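Local coordinates for amidohydrolase (Thermotoga maritima, PDB 3OOQ), which probably acts as a metal-dependent hydrolase of cyclic amides or related C-N bonds, possibly with allantoinase activity, at residues D61-I66 against I249-E254; H90-D95 against V144-G149; G129-F134 against K342-E347; A223-H228 against L234-I239; L303-D306 against P311-F314. One frame throughout, in Å; residues are numbered along the deposited sequence.

Contact 1: residues D61-I66 against I249-E254; sequences DAHSHI and IEHGTE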
# COMPACT_ATOMS: atom_id res chain seq x y z
N ASP F 61 -30.58 31.99 1.67
CA ASP F 61 -29.91 30.98 2.46
C ASP F 61 -28.51 31.42 2.81
O ASP F 61 -27.65 31.56 1.92
CB ASP F 61 -29.86 29.63 1.73
CG ASP F 61 -29.59 28.48 2.68
OD1 ASP F 61 -28.64 28.57 3.48
OD2 ASP F 61 -30.34 27.49 2.64
N ALA F 62 -28.27 31.63 4.09
CA ALA F 62 -26.99 32.17 4.53
C ALA F 62 -25.78 31.20 4.46
O ALA F 62 -24.67 31.60 4.70
CB ALA F 62 -27.13 32.75 5.92
N HIS F 63 -26.00 29.93 4.09
CA HIS F 63 -24.89 28.96 4.06
C HIS F 63 -25.24 27.81 3.13
O HIS F 63 -26.08 26.97 3.46
CB HIS F 63 -24.58 28.43 5.47
CG HIS F 63 -23.35 27.58 5.55
ND1 HIS F 63 -23.28 26.32 4.99
CD2 HIS F 63 -22.14 27.81 6.11
CE1 HIS F 63 -22.08 25.80 5.22
NE2 HIS F 63 -21.37 26.69 5.89
N SER F 64 -24.59 27.76 1.97
CA SER F 64 -24.99 26.80 0.95
C SER F 64 -23.82 26.26 0.13
O SER F 64 -22.81 26.95 -0.06
CB SER F 64 -25.98 27.46 -0.02
OG SER F 64 -26.70 26.48 -0.74
N HIS F 65 -23.99 25.06 -0.40
CA HIS F 65 -23.04 24.54 -1.37
C HIS F 65 -23.66 24.32 -2.75
O HIS F 65 -23.06 23.68 -3.60
CB HIS F 65 -22.35 23.29 -0.82
CG HIS F 65 -21.92 23.42 0.61
ND1 HIS F 65 -20.91 24.27 1.00
CD2 HIS F 65 -22.40 22.85 1.74
CE1 HIS F 65 -20.75 24.20 2.31
NE2 HIS F 65 -21.64 23.34 2.79
N ILE F 66 -24.84 24.90 -3.00
CA ILE F 66 -25.45 24.83 -4.33
C ILE F 66 -24.47 25.34 -5.38
O ILE F 66 -23.69 26.26 -5.12
CB ILE F 66 -26.81 25.58 -4.40
CG1 ILE F 66 -27.58 25.17 -5.67
CG2 ILE F 66 -26.62 27.12 -4.30
CD1 ILE F 66 -29.09 25.32 -5.58
N ILE F 249 -21.48 31.71 13.80
CA ILE F 249 -21.44 30.27 14.03
C ILE F 249 -22.33 29.57 13.00
O ILE F 249 -23.50 29.95 12.84
CB ILE F 249 -21.95 29.95 15.44
CG1 ILE F 249 -21.04 30.58 16.52
CG2 ILE F 249 -22.07 28.45 15.63
CD1 ILE F 249 -19.65 29.88 16.67
N GLU F 250 -21.77 28.58 12.30
CA GLU F 250 -22.53 27.79 11.33
C GLU F 250 -23.02 26.50 11.98
O GLU F 250 -22.26 25.83 12.68
CB GLU F 250 -21.69 27.42 10.10
CG GLU F 250 -20.78 28.49 9.56
CD GLU F 250 -21.51 29.79 9.24
OE1 GLU F 250 -20.92 30.85 9.54
OE2 GLU F 250 -22.65 29.76 8.70
N HIS F 251 -24.28 26.15 11.70
CA HIS F 251 -25.00 25.00 12.29
C HIS F 251 -25.33 25.23 13.78
O HIS F 251 -26.51 25.28 14.15
CB HIS F 251 -24.27 23.67 12.08
CG HIS F 251 -23.70 23.50 10.71
ND1 HIS F 251 -24.49 23.36 9.59
CD2 HIS F 251 -22.41 23.45 10.28
CE1 HIS F 251 -23.71 23.23 8.52
NE2 HIS F 251 -22.45 23.28 8.92
N GLY F 252 -24.30 25.34 14.62
CA GLY F 252 -24.49 25.62 16.05
C GLY F 252 -25.48 24.67 16.70
O GLY F 252 -26.33 25.08 17.48
N THR F 253 -25.34 23.40 16.36
CA THR F 253 -26.27 22.35 16.79
C THR F 253 -26.60 22.41 18.29
O THR F 253 -27.77 22.28 18.66
CB THR F 253 -25.72 20.97 16.37
OG1 THR F 253 -25.73 20.90 14.94
CG2 THR F 253 -26.56 19.84 16.92
N GLU F 254 -25.59 22.64 19.13
CA GLU F 254 -25.78 22.73 20.58
C GLU F 254 -25.76 24.15 21.13
O GLU F 254 -25.59 24.35 22.34
CB GLU F 254 -24.75 21.85 21.31
CG GLU F 254 -24.90 20.38 20.98
CD GLU F 254 -24.11 19.48 21.91
OE1 GLU F 254 -23.20 19.97 22.62
OE2 GLU F 254 -24.42 18.27 21.93

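Contact 2: residues H90-D95 against V144-G149; sequences HVKALD and VKDPAG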
# COMPACT_ATOMS: atom_id res chain seq x y z
N HIS F 90 -7.21 30.91 0.78
CA HIS F 90 -7.07 31.57 -0.52
C HIS F 90 -8.03 31.06 -1.59
O HIS F 90 -8.24 31.74 -2.59
CB HIS F 90 -5.62 31.42 -1.03
CG HIS F 90 -5.23 30.00 -1.27
ND1 HIS F 90 -5.38 29.02 -0.31
CD2 HIS F 90 -4.72 29.38 -2.36
CE1 HIS F 90 -4.98 27.86 -0.80
NE2 HIS F 90 -4.57 28.05 -2.04
N VAL F 91 -8.58 29.85 -1.43
CA VAL F 91 -9.51 29.34 -2.44
C VAL F 91 -10.91 29.93 -2.23
O VAL F 91 -11.31 30.22 -1.10
CB VAL F 91 -9.55 27.77 -2.55
CG1 VAL F 91 -8.12 27.16 -2.72
CG2 VAL F 91 -10.31 27.12 -1.38
N LYS F 92 -11.64 30.10 -3.33
CA LYS F 92 -12.96 30.75 -3.29
C LYS F 92 -14.05 29.82 -3.81
O LYS F 92 -13.90 29.21 -4.86
CB LYS F 92 -12.95 32.03 -4.15
CG LYS F 92 -11.70 32.91 -4.05
CD LYS F 92 -11.85 34.24 -4.87
CE LYS F 92 -13.04 35.09 -4.35
NZ LYS F 92 -13.07 36.51 -4.87
N ALA F 93 -15.16 29.74 -3.08
CA ALA F 93 -16.34 29.05 -3.58
C ALA F 93 -16.77 29.58 -4.95
O ALA F 93 -17.24 28.82 -5.80
CB ALA F 93 -17.48 29.18 -2.60
N LEU F 94 -16.58 30.88 -5.17
CA LEU F 94 -16.90 31.50 -6.47
C LEU F 94 -16.27 30.74 -7.63
O LEU F 94 -16.87 30.61 -8.69
CB LEU F 94 -16.43 32.97 -6.51
CG LEU F 94 -16.90 33.82 -7.69
CD1 LEU F 94 -18.38 34.14 -7.52
CD2 LEU F 94 -16.07 35.11 -7.85
N ASP F 95 -15.04 30.27 -7.42
CA ASP F 95 -14.28 29.62 -8.48
C ASP F 95 -14.67 28.15 -8.71
O ASP F 95 -14.11 27.49 -9.59
CB ASP F 95 -12.78 29.70 -8.17
CG ASP F 95 -12.23 31.12 -8.25
OD1 ASP F 95 -12.82 31.97 -8.94
OD2 ASP F 95 -11.19 31.38 -7.62
N VAL F 144 -23.21 39.34 -5.58
CA VAL F 144 -23.71 40.42 -4.73
C VAL F 144 -22.61 40.94 -3.80
O VAL F 144 -22.46 42.15 -3.61
CB VAL F 144 -24.94 39.97 -3.90
CG1 VAL F 144 -25.48 41.10 -3.04
CG2 VAL F 144 -26.03 39.45 -4.81
N LYS F 145 -21.84 40.02 -3.22
CA LYS F 145 -20.81 40.40 -2.27
C LYS F 145 -19.73 39.34 -2.29
O LYS F 145 -19.99 38.19 -1.96
CB LYS F 145 -21.38 40.53 -0.85
CG LYS F 145 -20.36 40.97 0.16
CD LYS F 145 -20.96 41.14 1.53
CE LYS F 145 -19.89 41.55 2.52
NZ LYS F 145 -20.44 41.64 3.89
N ASP F 146 -18.54 39.75 -2.69
CA ASP F 146 -17.42 38.83 -2.79
C ASP F 146 -16.14 39.56 -2.43
O ASP F 146 -15.85 40.60 -3.02
CB ASP F 146 -17.31 38.31 -4.22
CG ASP F 146 -16.07 37.49 -4.44
OD1 ASP F 146 -15.92 36.43 -3.80
OD2 ASP F 146 -15.23 37.90 -5.25
N PRO F 147 -15.37 39.03 -1.45
CA PRO F 147 -15.67 37.88 -0.57
C PRO F 147 -16.67 38.28 0.51
O PRO F 147 -16.78 39.46 0.83
CB PRO F 147 -14.32 37.58 0.07
CG PRO F 147 -13.61 38.91 0.09
CD PRO F 147 -14.02 39.58 -1.20
N ALA F 148 -17.39 37.31 1.07
CA ALA F 148 -18.38 37.60 2.09
C ALA F 148 -18.02 37.05 3.48
O ALA F 148 -18.62 37.42 4.49
CB ALA F 148 -19.75 37.12 1.65
N GLY F 149 -17.04 36.16 3.52
CA GLY F 149 -16.67 35.48 4.75
C GLY F 149 -15.53 34.48 4.53
O GLY F 149 -15.25 34.09 3.40

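Contact 3: residues G129-F134 against K342-E347; sequences GSVIKF and KILGLE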
# COMPACT_ATOMS: atom_id res chain seq x y z
N GLY F 129 -16.29 32.52 1.15
CA GLY F 129 -17.67 32.54 0.71
C GLY F 129 -17.96 33.80 -0.09
O GLY F 129 -17.23 34.79 0.02
N SER F 130 -19.01 33.74 -0.92
CA SER F 130 -19.52 34.86 -1.70
C SER F 130 -21.03 34.79 -1.66
O SER F 130 -21.58 33.70 -1.66
CB SER F 130 -19.08 34.74 -3.17
OG SER F 130 -17.70 34.97 -3.34
N VAL F 131 -21.70 35.94 -1.67
CA VAL F 131 -23.15 35.96 -1.79
C VAL F 131 -23.49 36.17 -3.25
O VAL F 131 -22.97 37.07 -3.91
CB VAL F 131 -23.81 37.09 -0.96
CG1 VAL F 131 -25.34 37.00 -1.11
CG2 VAL F 131 -23.38 37.01 0.50
N ILE F 132 -24.36 35.32 -3.78
CA ILE F 132 -24.76 35.43 -5.17
C ILE F 132 -26.27 35.38 -5.29
O ILE F 132 -26.97 34.95 -4.36
CB ILE F 132 -24.08 34.33 -6.06
CG1 ILE F 132 -24.48 32.92 -5.61
CG2 ILE F 132 -22.56 34.46 -6.05
CD1 ILE F 132 -25.51 32.27 -6.47
N LYS F 133 -26.76 35.81 -6.44
CA LYS F 133 -28.18 35.67 -6.78
C LYS F 133 -28.26 34.80 -8.01
O LYS F 133 -27.35 34.80 -8.82
CB LYS F 133 -28.78 37.02 -7.13
CG LYS F 133 -28.84 38.00 -6.01
CD LYS F 133 -29.77 39.13 -6.42
CE LYS F 133 -29.65 40.29 -5.47
NZ LYS F 133 -30.71 41.27 -5.79
N PHE F 134 -29.37 34.07 -8.16
CA PHE F 134 -29.56 33.16 -9.30
C PHE F 134 -30.07 33.93 -10.52
O PHE F 134 -31.12 33.59 -11.07
CB PHE F 134 -30.56 32.04 -8.94
CG PHE F 134 -30.17 31.22 -7.74
CD1 PHE F 134 -28.85 30.77 -7.56
CD2 PHE F 134 -31.13 30.83 -6.81
CE1 PHE F 134 -28.49 29.99 -6.45
CE2 PHE F 134 -30.78 30.06 -5.69
CZ PHE F 134 -29.45 29.64 -5.52
N LYS F 342 -29.29 40.10 7.10
CA LYS F 342 -28.61 40.92 8.10
C LYS F 342 -27.27 40.26 8.48
O LYS F 342 -26.24 40.93 8.53
CB LYS F 342 -29.55 41.14 9.31
CG LYS F 342 -28.94 41.71 10.58
CD LYS F 342 -29.07 43.21 10.63
CE LYS F 342 -28.43 43.82 11.89
NZ LYS F 342 -29.44 43.93 12.97
N ILE F 343 -27.28 38.95 8.70
CA ILE F 343 -26.05 38.18 8.98
C ILE F 343 -25.02 38.33 7.85
O ILE F 343 -23.81 38.39 8.11
CB ILE F 343 -26.37 36.69 9.28
CG1 ILE F 343 -27.14 36.60 10.61
CG2 ILE F 343 -25.08 35.85 9.32
CD1 ILE F 343 -27.85 35.29 10.88
N LEU F 344 -25.51 38.48 6.62
CA LEU F 344 -24.65 38.68 5.46
C LEU F 344 -24.21 40.13 5.21
O LEU F 344 -23.44 40.38 4.29
CB LEU F 344 -25.33 38.10 4.21
CG LEU F 344 -25.65 36.59 4.22
CD1 LEU F 344 -26.51 36.13 3.02
CD2 LEU F 344 -24.36 35.79 4.29
N GLY F 345 -24.69 41.07 6.03
CA GLY F 345 -24.41 42.50 5.84
C GLY F 345 -25.14 43.12 4.66
O GLY F 345 -24.68 44.10 4.09
N LEU F 346 -26.31 42.57 4.31
CA LEU F 346 -27.00 42.92 3.08
C LEU F 346 -28.50 43.23 3.26
O LEU F 346 -29.27 43.23 2.28
CB LEU F 346 -26.82 41.78 2.06
CG LEU F 346 -25.41 41.60 1.48
CD1 LEU F 346 -25.30 40.27 0.73
CD2 LEU F 346 -25.00 42.78 0.59
N GLU F 347 -28.93 43.50 4.50
CA GLU F 347 -30.34 43.82 4.76
C GLU F 347 -30.80 45.16 4.15
O GLU F 347 -31.99 45.46 4.15
CB GLU F 347 -30.66 43.77 6.27
CG GLU F 347 -30.21 45.00 7.06
CD GLU F 347 -28.75 44.94 7.50
OE1 GLU F 347 -27.94 44.21 6.87
OE2 GLU F 347 -28.41 45.63 8.49

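Contact 4: residues A223-H228 against L234-I239; sequences ARMHAH and LTAIRI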
# COMPACT_ATOMS: atom_id res chain seq x y z
N ALA F 223 -15.39 35.74 10.04
CA ALA F 223 -15.18 34.31 10.08
C ALA F 223 -16.55 33.62 10.09
O ALA F 223 -17.47 34.02 10.83
CB ALA F 223 -14.39 33.91 11.31
N ARG F 224 -16.67 32.57 9.29
CA ARG F 224 -17.85 31.75 9.29
C ARG F 224 -17.44 30.40 9.85
O ARG F 224 -16.78 29.62 9.17
CB ARG F 224 -18.43 31.66 7.87
CG ARG F 224 -18.82 33.03 7.23
CD ARG F 224 -19.94 33.75 8.01
NE ARG F 224 -21.14 32.91 8.05
CZ ARG F 224 -22.17 32.98 7.21
NH1 ARG F 224 -22.20 33.90 6.25
NH2 ARG F 224 -23.17 32.12 7.31
N MSE F 225 -17.83 30.13 11.10
CA MSE F 225 -17.22 29.06 11.90
C MSE F 225 -18.14 27.89 12.17
O MSE F 225 -19.06 27.98 12.99
CB MSE F 225 -16.65 29.63 13.21
CG MSE F 225 -15.54 30.61 12.93
SE MSE F 225 -14.88 31.53 14.50
CE MSE F 225 -13.11 30.72 14.54
N HIS F 226 -17.87 26.79 11.47
CA HIS F 226 -18.66 25.55 11.52
C HIS F 226 -18.40 24.87 12.86
O HIS F 226 -17.25 24.52 13.16
CB HIS F 226 -18.23 24.64 10.33
CG HIS F 226 -18.68 23.21 10.41
ND1 HIS F 226 -18.12 22.29 11.29
CD2 HIS F 226 -19.60 22.53 9.69
CE1 HIS F 226 -18.70 21.11 11.11
NE2 HIS F 226 -19.61 21.23 10.15
N ALA F 227 -19.45 24.69 13.67
CA ALA F 227 -19.34 24.01 14.96
C ALA F 227 -20.67 23.45 15.44
O ALA F 227 -21.70 24.13 15.37
CB ALA F 227 -18.77 24.95 16.05
N HIS F 228 -20.65 22.22 15.95
CA HIS F 228 -21.86 21.55 16.40
C HIS F 228 -21.90 21.44 17.91
O HIS F 228 -22.80 21.97 18.55
CB HIS F 228 -21.99 20.16 15.76
CG HIS F 228 -22.22 20.19 14.28
ND1 HIS F 228 -23.43 20.55 13.73
CD2 HIS F 228 -21.40 19.92 13.24
CE1 HIS F 228 -23.35 20.49 12.41
NE2 HIS F 228 -22.12 20.12 12.09
N LEU F 234 -17.74 27.25 21.62
CA LEU F 234 -17.04 28.12 22.58
C LEU F 234 -15.57 28.30 22.20
O LEU F 234 -15.02 29.37 22.35
CB LEU F 234 -17.16 27.59 24.01
CG LEU F 234 -18.58 27.60 24.58
CD1 LEU F 234 -18.66 26.64 25.77
CD2 LEU F 234 -19.00 29.01 25.00
N THR F 235 -14.95 27.24 21.67
CA THR F 235 -13.57 27.33 21.17
C THR F 235 -13.49 28.31 20.00
O THR F 235 -12.60 29.15 19.94
CB THR F 235 -13.05 25.93 20.70
OG1 THR F 235 -12.97 25.06 21.82
CG2 THR F 235 -11.65 26.02 20.07
N ALA F 236 -14.44 28.20 19.07
CA ALA F 236 -14.51 29.14 17.96
C ALA F 236 -14.57 30.60 18.47
O ALA F 236 -13.84 31.48 17.99
CB ALA F 236 -15.71 28.82 17.09
N ILE F 237 -15.41 30.84 19.48
CA ILE F 237 -15.52 32.18 20.09
C ILE F 237 -14.19 32.60 20.77
O ILE F 237 -13.73 33.75 20.61
CB ILE F 237 -16.73 32.26 21.08
CG1 ILE F 237 -18.05 32.02 20.33
CG2 ILE F 237 -16.80 33.63 21.81
CD1 ILE F 237 -19.19 31.61 21.25
N ARG F 238 -13.56 31.67 21.51
CA ARG F 238 -12.30 31.99 22.18
C ARG F 238 -11.25 32.45 21.19
O ARG F 238 -10.54 33.42 21.44
CB ARG F 238 -11.74 30.80 22.96
CG ARG F 238 -12.31 30.64 24.34
CD ARG F 238 -11.44 29.73 25.24
NE ARG F 238 -11.05 28.45 24.63
CZ ARG F 238 -11.85 27.40 24.46
NH1 ARG F 238 -13.14 27.45 24.82
NH2 ARG F 238 -11.36 26.29 23.92
N ILE F 239 -11.18 31.77 20.06
CA ILE F 239 -10.21 32.15 19.04
C ILE F 239 -10.55 33.51 18.41
O ILE F 239 -9.67 34.34 18.20
CB ILE F 239 -10.04 31.04 17.98
CG1 ILE F 239 -9.28 29.86 18.64
CG2 ILE F 239 -9.30 31.58 16.76
CD1 ILE F 239 -9.38 28.56 17.90

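Contact 5: residues L303-D306 against P311-F314; sequences LMCD and PLEF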
# COMPACT_ATOMS: atom_id res chain seq x y z
N LEU F 303 -31.89 30.37 9.08
CA LEU F 303 -32.05 28.95 8.81
C LEU F 303 -31.46 28.56 7.45
O LEU F 303 -31.85 29.13 6.42
CB LEU F 303 -33.53 28.56 8.90
CG LEU F 303 -33.92 27.10 8.63
CD1 LEU F 303 -33.25 26.12 9.61
CD2 LEU F 303 -35.44 26.95 8.66
N MSE F 304 -30.57 27.56 7.46
CA MSE F 304 -29.98 27.00 6.24
C MSE F 304 -30.51 25.61 5.94
O MSE F 304 -30.92 24.88 6.84
CB MSE F 304 -28.44 26.92 6.35
CG MSE F 304 -27.93 25.84 7.31
SE MSE F 304 -26.04 25.45 7.03
CE MSE F 304 -25.31 26.57 8.48
N CYS F 305 -30.46 25.24 4.66
CA CYS F 305 -30.64 23.85 4.24
C CYS F 305 -29.31 23.10 4.27
O CYS F 305 -29.30 21.86 4.23
CB CYS F 305 -31.19 23.81 2.81
SG CYS F 305 -32.93 24.28 2.72
N ASP F 306 -28.21 23.84 4.35
CA ASP F 306 -26.86 23.30 4.10
C ASP F 306 -26.85 22.47 2.80
O ASP F 306 -26.23 21.40 2.73
CB ASP F 306 -26.39 22.43 5.26
CG ASP F 306 -24.88 22.18 5.26
OD1 ASP F 306 -24.14 22.91 4.57
OD2 ASP F 306 -24.45 21.26 5.96
N PRO F 311 -32.17 19.60 0.08
CA PRO F 311 -32.18 20.39 -1.15
C PRO F 311 -32.76 21.78 -0.88
O PRO F 311 -33.73 21.92 -0.15
CB PRO F 311 -33.07 19.59 -2.09
CG PRO F 311 -33.02 18.18 -1.58
CD PRO F 311 -32.86 18.31 -0.07
N LEU F 312 -32.16 22.79 -1.49
CA LEU F 312 -32.55 24.16 -1.33
C LEU F 312 -34.01 24.36 -1.74
O LEU F 312 -34.73 25.14 -1.10
CB LEU F 312 -31.61 25.05 -2.14
CG LEU F 312 -31.55 26.53 -1.79
CD1 LEU F 312 -31.31 26.77 -0.30
CD2 LEU F 312 -30.45 27.17 -2.62
N GLU F 313 -34.44 23.63 -2.77
CA GLU F 313 -35.82 23.67 -3.23
C GLU F 313 -36.80 23.45 -2.09
O GLU F 313 -37.97 23.87 -2.19
CB GLU F 313 -36.09 22.65 -4.35
CG GLU F 313 -35.85 21.19 -3.98
CD GLU F 313 -35.93 20.26 -5.19
OE1 GLU F 313 -36.84 20.47 -6.04
OE2 GLU F 313 -35.08 19.31 -5.27
N PHE F 314 -36.33 22.81 -1.02
CA PHE F 314 -37.20 22.45 0.10
C PHE F 314 -37.03 23.33 1.35
O PHE F 314 -37.47 22.95 2.44
CB PHE F 314 -37.04 20.97 0.44
CG PHE F 314 -37.43 20.03 -0.69
CD1 PHE F 314 -38.63 20.20 -1.39
CD2 PHE F 314 -36.60 18.97 -1.05
CE1 PHE F 314 -39.00 19.33 -2.43
CE2 PHE F 314 -36.94 18.08 -2.10
CZ PHE F 314 -38.14 18.26 -2.79

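Contact 1: residues D61-I66 against I249-E254
His63 swings its ring toward Glu250 and His251 because CG stands opposite the backbone N (chi1 -172°), whereas Glu250 starts with CG beside its own N (chi1 -41°) and then bends at the next bond, which brings the carboxylate slantwise alongside the His63 ring. Glu250 OE2 thus comes to 3.3 Å from His63 CD2, a carbon, so this is a contact rather than a hydrogen bond. The methylene Glu250 CG also approaches His63 CD2, at 3.8 Å. His251 arrives with its ring edge toward the His63 ring face, a T-shaped pair with planes at 60° and centroids 5.4 Å apart; the nearest atoms, His63 CE1 and His251 NE2, are still 4.5 Å from each other. His63-Ser64-His65 has the HxH pattern that amidohydrolases with a TIM-barrel fold carry at the end of the first barrel strand, where in relatives it commonly binds metal. The loop 249-254 follows another barrel strand, so the contact links the ends of two strands at the same mouth of the barrel. The polar ends are held from outside: His63 NE2 by Lys151 NZ, Glu250 OE1 by a salt bridge to Arg224, and His251 ND1 by Gly272 O. Before the histidine, Asp61 OD1 accepts from His63 N at 3.0 Å through its anti lone pair, an Asx turn that fixes the corner from which the ring departs.

Contact 2: residues H90-D95 against V144-G149
Lys92 reaches Asp146 with its ammonium group, tying the loop before helix 103-108 to strand 143-153 of the TIM-barrel fold where the strand is interrupted by a classic beta bulge: Val144 and Lys145 both face Val131. The lysine chain sets off with CG beside the backbone N and opposite the carbonyl carbon, runs extended through chi2, then kinks at chi3 (61°), and this bend turns CE and NZ to the carboxylate. The lysine and aspartate side chains cross at about a right angle. Asp146 answers with CG opposite its own N (chi1 173°), stretching its carboxylate out from the strand toward the loop. The salt bridge is short, Lys92 NZ to Asp146 OD2 being 2.6 Å, and the nitrogen enters on the syn lone pair, the side of the other oxygen; NZ is therefore also only 3.0 Å from Asp146 OD1. A cis peptide bond before Pro147 belongs to the corner that the chain turns at 144-147, next to this carboxylate. On the loop side, Asp95 points to a neighbouring subunit, forming salt bridges with Arg180 and Arg238 there. Leu94, in the 3-10 turn that follows Lys92, also crosses the Asp146 side chain at about a right angle, and CD2 is the branch that touches: this methyl lies against the carboxylate, 3.9 Å from Asp146 OD2.

Contact 3: residues G129-F134 against K342-E347
No ring or other flat side chain comes between Val131 and the pair Leu344 and Leu346, so the contact is made by the methyl ends of branched side chains; the one aromatic ring in the two segments, that of Phe134, packs instead on helix 103-108 and on Leu312. Val131 sits in strand 125-133 and points its two methyls out of the sheet. CG1 takes the place opposite the backbone N (chi1 -178°), which leaves CG2 opposite the carbonyl carbon, and the fork so formed faces the end of helix 338-343. Leu346 CD1 is received in that fork, 3.8 Å from Val131 CG1 and also 3.8 Å from Val131 CG2, the two side chains reaching toward each other tip to tip. Leu344 comes in at a slant: its CD2 is 4.1 Å from Val131 CG2, and its CD1 stands at the same distance from that methyl. Both leucines begin with CG beside the backbone N, and they are brought to one side by the chain between them, where Gly345 ends the helix in a Schellman motif with positive phi. Its backbone N bonds to Lys342 O at 2.9 Å. Leu344 O is taken up by Lys145 NZ, while Lys133 turns away to salt bridges with Asp358, Asp360 and Asp381. The contact joins strand 125-133 of the mixed sheet to the C-terminal end of helix 338-343. With no hydrogen bond between the segments, what holds here is dispersion and the exclusion of water, contributed by three buried residues.

Contact 4: residues A223-H228 against L234-I239
Met225 and Ala236 join the strand to the helix of a beta-alpha-beta crossover, 223-227, 230-243 and 247-249, one of the repeating steps of a TIM barrel; the helix lies against the sheet through a small residue. Leu234 and Thr235, the first residues of the helical segment, do not touch the strand, and Thr235 OG1 gives a hydrogen bond to Asp231 O one turn back. Ala236 follows and points toward the strand: its CB meets the selenium of the selenomethionine Met225 at 3.8 Å and Met225 CB at 4.1 Å. Having no longer side chain, it lets the selenomethionine tail run across the helix backbone, and both SE and CE of Met225 come to 3.6 Å from Ala236 O. Ile237 leans away onto Leu247 of the next strand. Arg238 folds back along the helix, its NH2 making a weak hydrogen bond to Thr235 OG1. Ile239 comes back to the strand side one turn after Ala236, beside helix 172-198. The chain of Met225 is extended at chi2 and bent at chi3 (112°), a turn that swings the terminal methyl toward this isoleucine, and Met225 CE ends 4.5 Å from Ile239 CG2.

Contact 5: residues L303-D306 against P311-F314
Cys305 lays its sulfur over the backbone at Pro311 and Leu312, and this one atom makes every close approach of the contact. SG is 3.8 Å from Pro311 O and 4.1 Å from Leu312 CA. It also lies 4.4 Å from Phe314 C, so it rests in the bend of the chain around the short 3-10 turn 312-313. The torsion responsible sets SG opposite the carbonyl carbon (chi1 -74°), beside the backbone N, and directs it toward 311-314. Leu312 leaves the backbone along another line, but with its CG anti to N (chi1 -161°) the turn at chi2 brings the methyl CD1 to 4.2 Å from Cys305 SG. No hydrogen bond links the two segments; the thiol acts here as an apolar group among carbon atoms and one carbonyl oxygen. The polar backbone is held by other residues: Cys305 N gives a hydrogen bond to Asp61 OD2, and Leu312 N one to His307 ND1. Further along, Glu313 lies with CG over the centre of the Phe314 ring, 3.6 Å above its plane, and Phe314 stands at the N-cap of helix 315-321, where it also packs on Tyr325 of a neighbouring subunit. Asp306, right after the cysteine, turns the other way toward His65 and His251, a position that matches the aspartate after the last barrel strand which in related amidohydrolases commonly serves at the metal centre.

Overall arrangement
Contact 1 lies nearest the presumed active-site mouth of the barrel, and contacts 3, 4 and 5 all touch it. Contact 5 is 10 Å away between centres, and His65 NE2 comes 3.1 Å from Asp306 OD1. Contact 4, about 12 Å off between centres, supplies His226 and His228, whose rings pack on His251; His228 ND1 is also 2.6 Å from Thr253 OG1. Contact 3 meets contact 1 through Phe134 CZ, 4.0 Å from Ile66 CG2, and contact 5 through the same atom, 3.9 Å from Leu312 CD2. Contacts 2 and 3 share the sheet through neighbouring strands, and the centres of these two contacts are 11 Å apart. Contact 2 lies beside another subunit.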